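Local coordinates for quinone oxidoreductase 1 (Escherichia coli, PDB 1QOR), which catalyses the one-electron reduction of quinones to semiquinones with NADPH as the electron donor, working as a homodimer, at residues F42-I47 / G93-V98; Y87-L92 / P264-Y269; Q188-R193 / V198-E203. All blocks are in the same frame, centred on the assembly; numbering follows the deposited sequence.

Contact 1: residues F42-I47 / G93-V98. With NDP (NADPH dihydro-nicotinamide-adenine-dinucleotide phosphate), chain D.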
# COMPACT_ATOMS: atom_id res chain seq x y z
N PHE A 42 -7.11 -3.26 -22.50
CA PHE A 42 -5.82 -3.90 -22.40
C PHE A 42 -5.89 -5.24 -21.65
O PHE A 42 -5.17 -6.17 -22.00
CB PHE A 42 -4.75 -2.95 -21.83
CG PHE A 42 -3.39 -3.17 -22.42
CD1 PHE A 42 -2.56 -4.21 -21.97
CD2 PHE A 42 -2.95 -2.38 -23.48
CE1 PHE A 42 -1.34 -4.45 -22.56
CE2 PHE A 42 -1.72 -2.60 -24.09
CZ PHE A 42 -0.91 -3.63 -23.65
N ILE A 43 -6.76 -5.36 -20.65
CA ILE A 43 -6.88 -6.64 -19.95
C ILE A 43 -7.24 -7.79 -20.94
O ILE A 43 -6.86 -8.95 -20.72
CB ILE A 43 -7.91 -6.56 -18.79
CG1 ILE A 43 -7.91 -7.86 -17.96
CG2 ILE A 43 -9.32 -6.22 -19.32
CD1 ILE A 43 -8.77 -7.77 -16.68
N ASP A 44 -7.87 -7.46 -22.08
CA ASP A 44 -8.22 -8.48 -23.07
C ASP A 44 -6.94 -9.20 -23.52
O ASP A 44 -6.96 -10.42 -23.78
CB ASP A 44 -8.94 -7.89 -24.30
CG ASP A 44 -10.23 -7.16 -23.95
OD1 ASP A 44 -10.77 -7.35 -22.83
OD2 ASP A 44 -10.71 -6.40 -24.81
N THR A 45 -5.84 -8.45 -23.64
CA THR A 45 -4.59 -9.06 -24.06
C THR A 45 -3.94 -9.92 -22.91
O THR A 45 -3.15 -10.83 -23.18
CB THR A 45 -3.53 -8.00 -24.56
OG1 THR A 45 -3.10 -7.18 -23.46
CG2 THR A 45 -4.09 -7.11 -25.69
N TYR A 46 -4.19 -9.59 -21.65
CA TYR A 46 -3.61 -10.35 -20.54
C TYR A 46 -4.24 -11.78 -20.55
O TYR A 46 -3.56 -12.81 -20.31
CB TYR A 46 -3.92 -9.70 -19.19
CG TYR A 46 -3.41 -8.30 -18.99
CD1 TYR A 46 -2.30 -7.81 -19.69
CD2 TYR A 46 -4.08 -7.42 -18.11
CE1 TYR A 46 -1.87 -6.47 -19.52
CE2 TYR A 46 -3.66 -6.09 -17.93
CZ TYR A 46 -2.57 -5.62 -18.64
OH TYR A 46 -2.21 -4.29 -18.49
N ILE A 47 -5.56 -11.82 -20.77
CA ILE A 47 -6.30 -13.05 -20.82
C ILE A 47 -5.89 -13.90 -22.03
O ILE A 47 -5.51 -15.07 -21.89
CB ILE A 47 -7.80 -12.72 -20.78
CG1 ILE A 47 -8.14 -12.25 -19.37
CG2 ILE A 47 -8.68 -13.91 -21.14
CD1 ILE A 47 -9.46 -11.62 -19.34
N GLY A 93 -16.61 -12.96 -23.10
CA GLY A 93 -17.39 -13.24 -24.29
C GLY A 93 -18.04 -12.03 -24.95
O GLY A 93 -18.74 -12.19 -25.97
N ALA A 94 -17.83 -10.82 -24.42
CA ALA A 94 -18.41 -9.60 -25.02
C ALA A 94 -17.98 -9.40 -26.48
O ALA A 94 -18.64 -8.64 -27.21
CB ALA A 94 -18.12 -8.38 -24.19
N TYR A 95 -16.87 -10.03 -26.89
CA TYR A 95 -16.41 -9.96 -28.29
C TYR A 95 -17.37 -10.91 -29.06
O TYR A 95 -16.98 -12.04 -29.45
CB TYR A 95 -14.99 -10.51 -28.47
CG TYR A 95 -13.83 -9.58 -28.17
CD1 TYR A 95 -13.94 -8.52 -27.25
CD2 TYR A 95 -12.59 -9.80 -28.76
CE1 TYR A 95 -12.84 -7.73 -26.93
CE2 TYR A 95 -11.48 -9.03 -28.44
CZ TYR A 95 -11.62 -8.01 -27.53
OH TYR A 95 -10.52 -7.29 -27.16
N SER A 96 -18.61 -10.47 -29.23
CA SER A 96 -19.62 -11.28 -29.89
C SER A 96 -20.77 -10.40 -30.31
O SER A 96 -20.99 -9.31 -29.73
CB SER A 96 -20.15 -12.32 -28.91
OG SER A 96 -20.75 -11.67 -27.80
N SER A 97 -21.57 -10.90 -31.24
CA SER A 97 -22.71 -10.14 -31.71
C SER A 97 -23.91 -10.25 -30.77
O SER A 97 -24.75 -9.37 -30.74
CB SER A 97 -23.05 -10.54 -33.16
OG SER A 97 -23.35 -11.91 -33.28
N VAL A 98 -23.93 -11.28 -29.92
CA VAL A 98 -25.03 -11.48 -28.95
C VAL A 98 -24.37 -12.06 -27.71
O VAL A 98 -23.60 -13.04 -27.80
CB VAL A 98 -26.06 -12.56 -29.44
CG1 VAL A 98 -27.29 -12.61 -28.53
CG2 VAL A 98 -26.46 -12.31 -30.90
PA NDP D . -4.13 2.03 -23.50
O1A NDP D . -5.03 2.43 -24.61
O2A NDP D . -3.77 3.05 -22.47
O5B NDP D . -2.86 1.33 -24.04
C5B NDP D . -1.74 1.05 -23.25
C4B NDP D . -0.76 2.18 -23.40
O4B NDP D . 0.17 1.90 -22.36
C3B NDP D . 0.07 2.24 -24.68
O3B NDP D . -0.67 2.94 -25.71
C2B NDP D . 1.39 2.82 -24.19
O2B NDP D . 1.34 4.23 -24.35
C1B NDP D . 1.47 2.38 -22.66
N9A NDP D . 2.60 1.45 -22.60
C8A NDP D . 3.76 1.61 -21.97
N7A NDP D . 4.55 0.56 -22.19
C5A NDP D . 3.85 -0.24 -22.96
C6A NDP D . 4.28 -1.45 -23.48
N6A NDP D . 5.49 -1.95 -23.23
N1A NDP D . 3.41 -2.09 -24.26
C2A NDP D . 2.17 -1.60 -24.55
N3A NDP D . 1.77 -0.43 -24.05
C4A NDP D . 2.62 0.28 -23.25
O3 NDP D . -4.98 0.91 -22.75
PN NDP D . -6.29 0.88 -21.86
O1N NDP D . -6.90 2.25 -21.71
O2N NDP D . -7.15 -0.26 -22.32
O5D NDP D . -5.59 0.44 -20.43
C5D NDP D . -4.56 1.15 -19.77
C4D NDP D . -4.02 0.37 -18.62
O4D NDP D . -4.98 0.33 -17.55
C3D NDP D . -3.68 -1.07 -18.97
O3D NDP D . -2.46 -1.46 -18.34
C2D NDP D . -4.89 -1.82 -18.37
O2D NDP D . -4.59 -3.17 -18.10
C1D NDP D . -5.16 -1.08 -17.09
N1N NDP D . -6.54 -1.00 -16.53
C2N NDP D . -6.73 -1.25 -15.19
C3N NDP D . -8.01 -1.17 -14.68
C7N NDP D . -8.28 -1.40 -13.20
O7N NDP D . -9.40 -1.28 -12.73
N7N NDP D . -7.21 -1.73 -12.50
C4N NDP D . -9.09 -0.83 -15.48
C5N NDP D . -8.88 -0.57 -16.84
C6N NDP D . -7.59 -0.67 -17.35
P2B NDP D . 2.73 5.12 -24.59
O1X NDP D . 2.29 6.52 -24.44
O2X NDP D . 3.66 4.69 -23.54
O3X NDP D . 3.15 4.73 -25.95

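Contact 2: residues Y87-L92 / P264-Y269. With NDP (NADPH dihydro-nicotinamide-adenine-dinucleotide phosphate), chain D.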
# COMPACT_ATOMS: atom_id res chain seq x y z
N TYR A 87 -22.44 -2.43 -20.65
CA TYR A 87 -21.94 -3.22 -19.53
C TYR A 87 -20.42 -3.29 -19.65
O TYR A 87 -19.87 -3.23 -20.76
CB TYR A 87 -22.58 -4.61 -19.49
CG TYR A 87 -22.51 -5.37 -20.77
CD1 TYR A 87 -21.43 -6.19 -21.07
CD2 TYR A 87 -23.55 -5.26 -21.70
CE1 TYR A 87 -21.39 -6.89 -22.27
CE2 TYR A 87 -23.52 -5.95 -22.89
CZ TYR A 87 -22.44 -6.77 -23.18
OH TYR A 87 -22.46 -7.44 -24.41
N ALA A 88 -19.76 -3.35 -18.49
CA ALA A 88 -18.29 -3.42 -18.41
C ALA A 88 -17.79 -4.72 -17.75
O ALA A 88 -16.60 -5.08 -17.88
CB ALA A 88 -17.78 -2.24 -17.60
N GLN A 89 -18.68 -5.39 -17.03
CA GLN A 89 -18.29 -6.58 -16.26
C GLN A 89 -19.10 -7.83 -16.57
O GLN A 89 -19.67 -8.41 -15.67
CB GLN A 89 -18.45 -6.25 -14.77
CG GLN A 89 -17.65 -5.05 -14.30
CD GLN A 89 -18.28 -4.37 -13.09
OE1 GLN A 89 -19.39 -3.78 -13.18
NE2 GLN A 89 -17.59 -4.45 -11.95
N SER A 90 -19.20 -8.24 -17.82
CA SER A 90 -19.98 -9.42 -18.10
C SER A 90 -19.03 -10.60 -17.99
O SER A 90 -17.82 -10.41 -17.88
CB SER A 90 -20.50 -9.34 -19.52
OG SER A 90 -19.42 -9.54 -20.43
N ALA A 91 -19.56 -11.81 -18.03
CA ALA A 91 -18.72 -12.98 -18.07
C ALA A 91 -17.91 -12.79 -19.37
O ALA A 91 -18.35 -12.08 -20.26
CB ALA A 91 -19.59 -14.21 -18.22
N LEU A 92 -16.77 -13.43 -19.50
CA LEU A 92 -15.97 -13.33 -20.72
C LEU A 92 -16.82 -13.66 -21.99
O LEU A 92 -17.67 -14.56 -21.96
CB LEU A 92 -14.80 -14.31 -20.59
CG LEU A 92 -13.32 -13.91 -20.56
CD1 LEU A 92 -13.06 -12.51 -20.01
CD2 LEU A 92 -12.58 -14.98 -19.74
N PRO A 264 -5.36 -2.02 -7.32
CA PRO A 264 -6.81 -2.16 -7.49
C PRO A 264 -7.30 -2.72 -8.84
O PRO A 264 -6.56 -2.75 -9.84
CB PRO A 264 -7.30 -0.72 -7.29
CG PRO A 264 -6.25 0.05 -8.05
CD PRO A 264 -4.93 -0.64 -7.68
N SER A 265 -8.55 -3.14 -8.83
CA SER A 265 -9.21 -3.64 -10.03
C SER A 265 -10.64 -3.12 -9.91
O SER A 265 -11.08 -2.69 -8.83
CB SER A 265 -9.16 -5.18 -10.12
OG SER A 265 -10.08 -5.74 -9.20
N LEU A 266 -11.34 -3.08 -11.04
CA LEU A 266 -12.72 -2.63 -11.09
C LEU A 266 -13.62 -3.44 -10.16
O LEU A 266 -14.54 -2.87 -9.53
CB LEU A 266 -13.25 -2.78 -12.52
CG LEU A 266 -13.87 -1.56 -13.19
CD1 LEU A 266 -14.88 -2.04 -14.21
CD2 LEU A 266 -14.56 -0.67 -12.20
N GLN A 267 -13.39 -4.76 -10.10
CA GLN A 267 -14.18 -5.64 -9.24
C GLN A 267 -14.06 -5.26 -7.77
O GLN A 267 -14.98 -5.51 -7.01
CB GLN A 267 -13.75 -7.08 -9.34
CG GLN A 267 -13.60 -7.60 -10.71
CD GLN A 267 -12.24 -7.27 -11.26
OE1 GLN A 267 -12.11 -6.45 -12.21
NE2 GLN A 267 -11.19 -7.90 -10.69
N GLY A 268 -12.91 -4.74 -7.35
CA GLY A 268 -12.76 -4.36 -5.96
C GLY A 268 -13.53 -3.10 -5.57
O GLY A 268 -13.73 -2.85 -4.37
N TYR A 269 -13.98 -2.32 -6.55
CA TYR A 269 -14.66 -1.05 -6.28
C TYR A 269 -16.11 -0.93 -6.74
O TYR A 269 -16.90 -0.23 -6.11
CB TYR A 269 -13.84 0.10 -6.88
CG TYR A 269 -12.62 0.49 -6.07
CD1 TYR A 269 -11.40 -0.24 -6.17
CD2 TYR A 269 -12.67 1.58 -5.22
CE1 TYR A 269 -10.29 0.13 -5.42
CE2 TYR A 269 -11.55 1.96 -4.46
CZ TYR A 269 -10.38 1.23 -4.56
OH TYR A 269 -9.36 1.61 -3.74
PA NDP D . -4.13 2.03 -23.50
O1A NDP D . -5.03 2.43 -24.61
O2A NDP D . -3.77 3.05 -22.47
O5B NDP D . -2.86 1.33 -24.04
C5B NDP D . -1.74 1.05 -23.25
C4B NDP D . -0.76 2.18 -23.40
O4B NDP D . 0.17 1.90 -22.36
C3B NDP D . 0.07 2.24 -24.68
O3B NDP D . -0.67 2.94 -25.71
C2B NDP D . 1.39 2.82 -24.19
O2B NDP D . 1.34 4.23 -24.35
C1B NDP D . 1.47 2.38 -22.66
N9A NDP D . 2.60 1.45 -22.60
C8A NDP D . 3.76 1.61 -21.97
N7A NDP D . 4.55 0.56 -22.19
C5A NDP D . 3.85 -0.24 -22.96
C6A NDP D . 4.28 -1.45 -23.48
N6A NDP D . 5.49 -1.95 -23.23
N1A NDP D . 3.41 -2.09 -24.26
C2A NDP D . 2.17 -1.60 -24.55
N3A NDP D . 1.77 -0.43 -24.05
C4A NDP D . 2.62 0.28 -23.25
O3 NDP D . -4.98 0.91 -22.75
PN NDP D . -6.29 0.88 -21.86
O1N NDP D . -6.90 2.25 -21.71
O2N NDP D . -7.15 -0.26 -22.32
O5D NDP D . -5.59 0.44 -20.43
C5D NDP D . -4.56 1.15 -19.77
C4D NDP D . -4.02 0.37 -18.62
O4D NDP D . -4.98 0.33 -17.55
C3D NDP D . -3.68 -1.07 -18.97
O3D NDP D . -2.46 -1.46 -18.34
C2D NDP D . -4.89 -1.82 -18.37
O2D NDP D . -4.59 -3.17 -18.10
C1D NDP D . -5.16 -1.08 -17.09
N1N NDP D . -6.54 -1.00 -16.53
C2N NDP D . -6.73 -1.25 -15.19
C3N NDP D . -8.01 -1.17 -14.68
C7N NDP D . -8.28 -1.40 -13.20
O7N NDP D . -9.40 -1.28 -12.73
N7N NDP D . -7.21 -1.73 -12.50
C4N NDP D . -9.09 -0.83 -15.48
C5N NDP D . -8.88 -0.57 -16.84
C6N NDP D . -7.59 -0.67 -17.35
P2B NDP D . 2.73 5.12 -24.59
O1X NDP D . 2.29 6.52 -24.44
O2X NDP D . 3.66 4.69 -23.54
O3X NDP D . 3.15 4.73 -25.95
O HOH W 1 -15.03 -5.87 -12.91

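Contact 3: residues Q188-R193 / V198-E203. With NDP (NADPH dihydro-nicotinamide-adenine-dinucleotide phosphate), chain D.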
# COMPACT_ATOMS: atom_id res chain seq x y z
N GLN A 188 0.78 19.28 -17.66
CA GLN A 188 2.10 19.16 -18.25
C GLN A 188 2.25 17.68 -18.62
O GLN A 188 1.54 16.83 -18.06
CB GLN A 188 3.21 19.61 -17.29
CG GLN A 188 3.20 21.15 -17.05
CD GLN A 188 4.46 21.68 -16.37
OE1 GLN A 188 5.56 21.57 -16.91
NE2 GLN A 188 4.30 22.28 -15.18
N VAL A 189 3.16 17.38 -19.55
CA VAL A 189 3.38 16.02 -20.03
C VAL A 189 4.87 15.79 -20.17
O VAL A 189 5.60 16.64 -20.68
CB VAL A 189 2.74 15.84 -21.46
CG1 VAL A 189 3.19 14.53 -22.11
CG2 VAL A 189 1.18 15.90 -21.37
N ILE A 190 5.32 14.62 -19.73
CA ILE A 190 6.73 14.24 -19.81
C ILE A 190 6.75 13.07 -20.75
O ILE A 190 5.94 12.18 -20.63
CB ILE A 190 7.27 13.74 -18.43
CG1 ILE A 190 7.15 14.84 -17.37
CG2 ILE A 190 8.71 13.26 -18.54
CD1 ILE A 190 7.28 14.32 -15.96
N ASN A 191 7.65 13.08 -21.71
CA ASN A 191 7.74 11.95 -22.63
C ASN A 191 8.73 11.03 -21.94
O ASN A 191 9.92 11.34 -21.91
CB ASN A 191 8.29 12.43 -23.98
CG ASN A 191 8.64 11.29 -24.92
OD1 ASN A 191 9.03 10.19 -24.50
ND2 ASN A 191 8.55 11.56 -26.20
N TYR A 192 8.24 9.94 -21.35
CA TYR A 192 9.12 9.02 -20.62
C TYR A 192 10.05 8.14 -21.44
O TYR A 192 10.79 7.34 -20.89
CB TYR A 192 8.38 8.20 -19.56
CG TYR A 192 7.23 7.31 -20.03
CD1 TYR A 192 6.97 7.08 -21.39
CD2 TYR A 192 6.37 6.71 -19.09
CE1 TYR A 192 5.89 6.30 -21.79
CE2 TYR A 192 5.30 5.92 -19.48
CZ TYR A 192 5.06 5.73 -20.83
OH TYR A 192 3.92 5.04 -21.21
N ARG A 193 9.97 8.22 -22.77
CA ARG A 193 10.90 7.47 -23.61
C ARG A 193 12.09 8.41 -23.95
O ARG A 193 13.19 7.95 -24.21
CB ARG A 193 10.25 7.00 -24.91
CG ARG A 193 9.40 5.73 -24.79
CD ARG A 193 9.18 5.08 -26.19
N VAL A 198 12.07 11.40 -13.55
CA VAL A 198 12.22 11.81 -12.16
C VAL A 198 12.71 13.24 -12.04
O VAL A 198 12.13 14.02 -11.28
CB VAL A 198 13.13 10.81 -11.35
CG1 VAL A 198 13.41 11.34 -9.96
CG2 VAL A 198 12.41 9.43 -11.21
N GLU A 199 13.75 13.59 -12.80
CA GLU A 199 14.27 14.95 -12.77
C GLU A 199 13.20 15.95 -13.28
O GLU A 199 12.96 16.97 -12.63
CB GLU A 199 15.58 15.04 -13.55
CG GLU A 199 16.80 14.41 -12.84
CD GLU A 199 16.89 14.68 -11.28
OE1 GLU A 199 16.75 15.86 -10.86
OE2 GLU A 199 17.11 13.72 -10.48
N ARG A 200 12.52 15.65 -14.40
CA ARG A 200 11.49 16.58 -14.89
C ARG A 200 10.38 16.71 -13.87
O ARG A 200 9.88 17.81 -13.63
CB ARG A 200 10.89 16.14 -16.23
CG ARG A 200 11.75 16.37 -17.46
CD ARG A 200 11.76 17.86 -17.85
NE ARG A 200 10.51 18.31 -18.48
CZ ARG A 200 9.89 19.45 -18.17
NH1 ARG A 200 10.38 20.28 -17.23
NH2 ARG A 200 8.78 19.78 -18.82
N LEU A 201 9.99 15.61 -13.23
CA LEU A 201 8.93 15.69 -12.24
C LEU A 201 9.33 16.57 -11.05
O LEU A 201 8.50 17.32 -10.51
CB LEU A 201 8.42 14.30 -11.80
CG LEU A 201 7.36 14.66 -10.72
CD1 LEU A 201 5.98 14.36 -11.18
CD2 LEU A 201 7.68 14.20 -9.28
N LYS A 202 10.57 16.47 -10.62
CA LYS A 202 11.04 17.32 -9.51
C LYS A 202 11.06 18.81 -9.94
O LYS A 202 10.69 19.70 -9.17
CB LYS A 202 12.43 16.91 -9.04
CG LYS A 202 12.41 15.64 -8.23
CD LYS A 202 13.78 15.30 -7.70
CE LYS A 202 14.78 15.15 -8.81
NZ LYS A 202 16.16 14.91 -8.24
N GLU A 203 11.48 19.04 -11.17
CA GLU A 203 11.54 20.38 -11.74
C GLU A 203 10.12 20.98 -11.79
O GLU A 203 9.88 22.02 -11.17
CB GLU A 203 12.16 20.28 -13.13
CG GLU A 203 12.33 21.58 -13.83
CD GLU A 203 13.23 21.47 -15.04
OE1 GLU A 203 13.18 20.41 -15.69
OE2 GLU A 203 13.96 22.46 -15.35
PA NDP D . -4.13 2.03 -23.50
O1A NDP D . -5.03 2.43 -24.61
O2A NDP D . -3.77 3.05 -22.47
O5B NDP D . -2.86 1.33 -24.04
C5B NDP D . -1.74 1.05 -23.25
C4B NDP D . -0.76 2.18 -23.40
O4B NDP D . 0.17 1.90 -22.36
C3B NDP D . 0.07 2.24 -24.68
O3B NDP D . -0.67 2.94 -25.71
C2B NDP D . 1.39 2.82 -24.19
O2B NDP D . 1.34 4.23 -24.35
C1B NDP D . 1.47 2.38 -22.66
N9A NDP D . 2.60 1.45 -22.60
C8A NDP D . 3.76 1.61 -21.97
N7A NDP D . 4.55 0.56 -22.19
C5A NDP D . 3.85 -0.24 -22.96
C6A NDP D . 4.28 -1.45 -23.48
N6A NDP D . 5.49 -1.95 -23.23
N1A NDP D . 3.41 -2.09 -24.26
C2A NDP D . 2.17 -1.60 -24.55
N3A NDP D . 1.77 -0.43 -24.05
C4A NDP D . 2.62 0.28 -23.25
O3 NDP D . -4.98 0.91 -22.75
PN NDP D . -6.29 0.88 -21.86
O1N NDP D . -6.90 2.25 -21.71
O2N NDP D . -7.15 -0.26 -22.32
O5D NDP D . -5.59 0.44 -20.43
C5D NDP D . -4.56 1.15 -19.77
C4D NDP D . -4.02 0.37 -18.62
O4D NDP D . -4.98 0.33 -17.55
C3D NDP D . -3.68 -1.07 -18.97
O3D NDP D . -2.46 -1.46 -18.34
C2D NDP D . -4.89 -1.82 -18.37
O2D NDP D . -4.59 -3.17 -18.10
C1D NDP D . -5.16 -1.08 -17.09
N1N NDP D . -6.54 -1.00 -16.53
C2N NDP D . -6.73 -1.25 -15.19
C3N NDP D . -8.01 -1.17 -14.68
C7N NDP D . -8.28 -1.40 -13.20
O7N NDP D . -9.40 -1.28 -12.73
N7N NDP D . -7.21 -1.73 -12.50
C4N NDP D . -9.09 -0.83 -15.48
C5N NDP D . -8.88 -0.57 -16.84
C6N NDP D . -7.59 -0.67 -17.35
P2B NDP D . 2.73 5.12 -24.59
O1X NDP D . 2.29 6.52 -24.44
O2X NDP D . 3.66 4.69 -23.54
O3X NDP D . 3.15 4.73 -25.95
O HOH W 2 8.33 17.64 -20.34

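Contact 1: residues F42-I47 / G93-V98
Tyr95 reaches Asp44 with nothing but the end of its ring: the phenol OH gives its hydrogen to OD2 of the carboxylate, with OH and OD2 2.5 Å apart. OD2 lies near the plane of the tyrosine ring, at its edge beside CE1 (3.3 Å from CE1 to OD2), whereas the hydroxyl comes to the carboxylate from above, 36° out of its plane. The two flat groups stand almost perpendicular, their planes 86° apart. Asp44 turns its CG beside the backbone N (chi1 -59°), which carries the carboxylate off the helix to meet the incoming phenol. OD2 also accepts the backbone N-H of Asn41, so one oxygen is gripped both by Asn41 N and by the phenol of the 93-98 loop. A phenylalanine here, lacking the hydroxyl, would probably leave OD2 with Asn41 N but without the phenol donor, and so the carboxylate freer to turn. Other residues of segment 42-47 hold NADPH: Phe42 N donates to O2N of the diphosphate (3.0 Å from N to O2N), and Tyr46 OH donates to ribose O2D at 2.7 Å. Within the GroES-like domain, the contact joins helix 42-49 to the loop between strands 84-87 and 98-102, with His311 of helix 307-315 against Asp44 and Ile5 of strand 3-6 against the Tyr95 ring.

Contact 2: residues Y87-L92 / P264-Y269
Gln89 leans on Leu266 with the aliphatic part of its side chain. From CB, which points at the 264-269 segment, the chain turns CG beside the backbone N (chi1 -57°), and CG rests on the Leu266 methyl CD1 at 4.1 Å. The same methyl meets Ala88 CB at 4.5 Å, so Leu266 CD1 touches two successive residues of the loop. Beyond CG the glutamine runs on extended past the leucine to its amide. There NE2 has two acceptors: the backbone O of Ile270, the residue after Tyr269, and a water 3.1 Å from NE2. That water passes a hydrogen on to Gln267 OE1, also 3.1 Å from the water oxygen, and so links the two side chains across the contact. Two residues before Leu266, Pro264 O accepts from the carboxamide N7N of NADPH, 2.9 Å away, and Ser265 N is hydrogen-bonded to Ser258 OG of the second subunit. Direct contact between the segments is thus entirely apolar and rather light, while the polar bridging is left to a water and to Ile270, a chemistry that joins the GroES-like domain to the cofactor domain without any direct hydrogen bond between 87-92 and 264-269.

Contact 3: residues Q188-R193 / V198-E203
Ile190 supplies the close-packed part of this contact, sending its side chain from the strand onto the helix. With CG1 beside the backbone N (chi1 -61°), its CD1 methyl arrives between two consecutive helix residues, 4.1 Å from Arg200 CB and 4.3 Å from Leu201 CB. Ile190 CG1 and CD1 both touch Arg200 at CB, and the two side chains run past each other in opposite directions. Ile169 of the neighbouring strand 167-172 packs against both Ile190 and Leu201 and extends this apolar layer.

The Arg200 side is looser and wetter. Bent at chi2 and chi3, the arginine turns its guanidinium to the partly exposed side, where NE forms a salt bridge with Glu195 and NH1 another with Glu203 OE1, 3.2 Å from NH1 to OE1. Glu203 lies close to the guanidinium plane, but the arginine meets its carboxylate from well above. NH2 donates to a water (2.7 Å from NH2 to the water oxygen) that also lies 2.9 Å from Val189 O and so bridges helix and strand. Gln188 crosses the arginine at about a right angle and keeps its distance, OE1 standing 4.1 Å from NH2.

Strand 188-191 and helix segment 198-203 run nearly antiparallel, 163° between their axes, as expected of a beta-alpha unit in a Rossmann fold. Past the strand, Tyr192 OH donates to O2X of the NADPH 2'-phosphate, modelled very short at 2.4 Å from OH to O2X, a doubtful length. Apolar packing holds the inner face of the helix, while the charge of Arg200 is met by two carboxylates and a water, and is likely to be well screened.

In the fold
Bound NADPH is what the three sites share. Contacts 1 and 2 are neighbours, their centres 12 Å apart, and they touch directly where Ile47 CD1 packs on Leu92 CD1 at 3.8 Å; their segments alternate along the chain. Contact 1 serves the diphosphate and the nicotinamide-side ribose, and contact 2 the carboxamide end. Contact 3 stands on the other side of the chain's centre, 34 Å from contact 1 between centres and 32 Å from contact 2, nested within the loop that contact 2 closes. It reaches the cofactor at its opposite end, the 2'-phosphate on the adenosine ribose, consistent with a preference for NADPH.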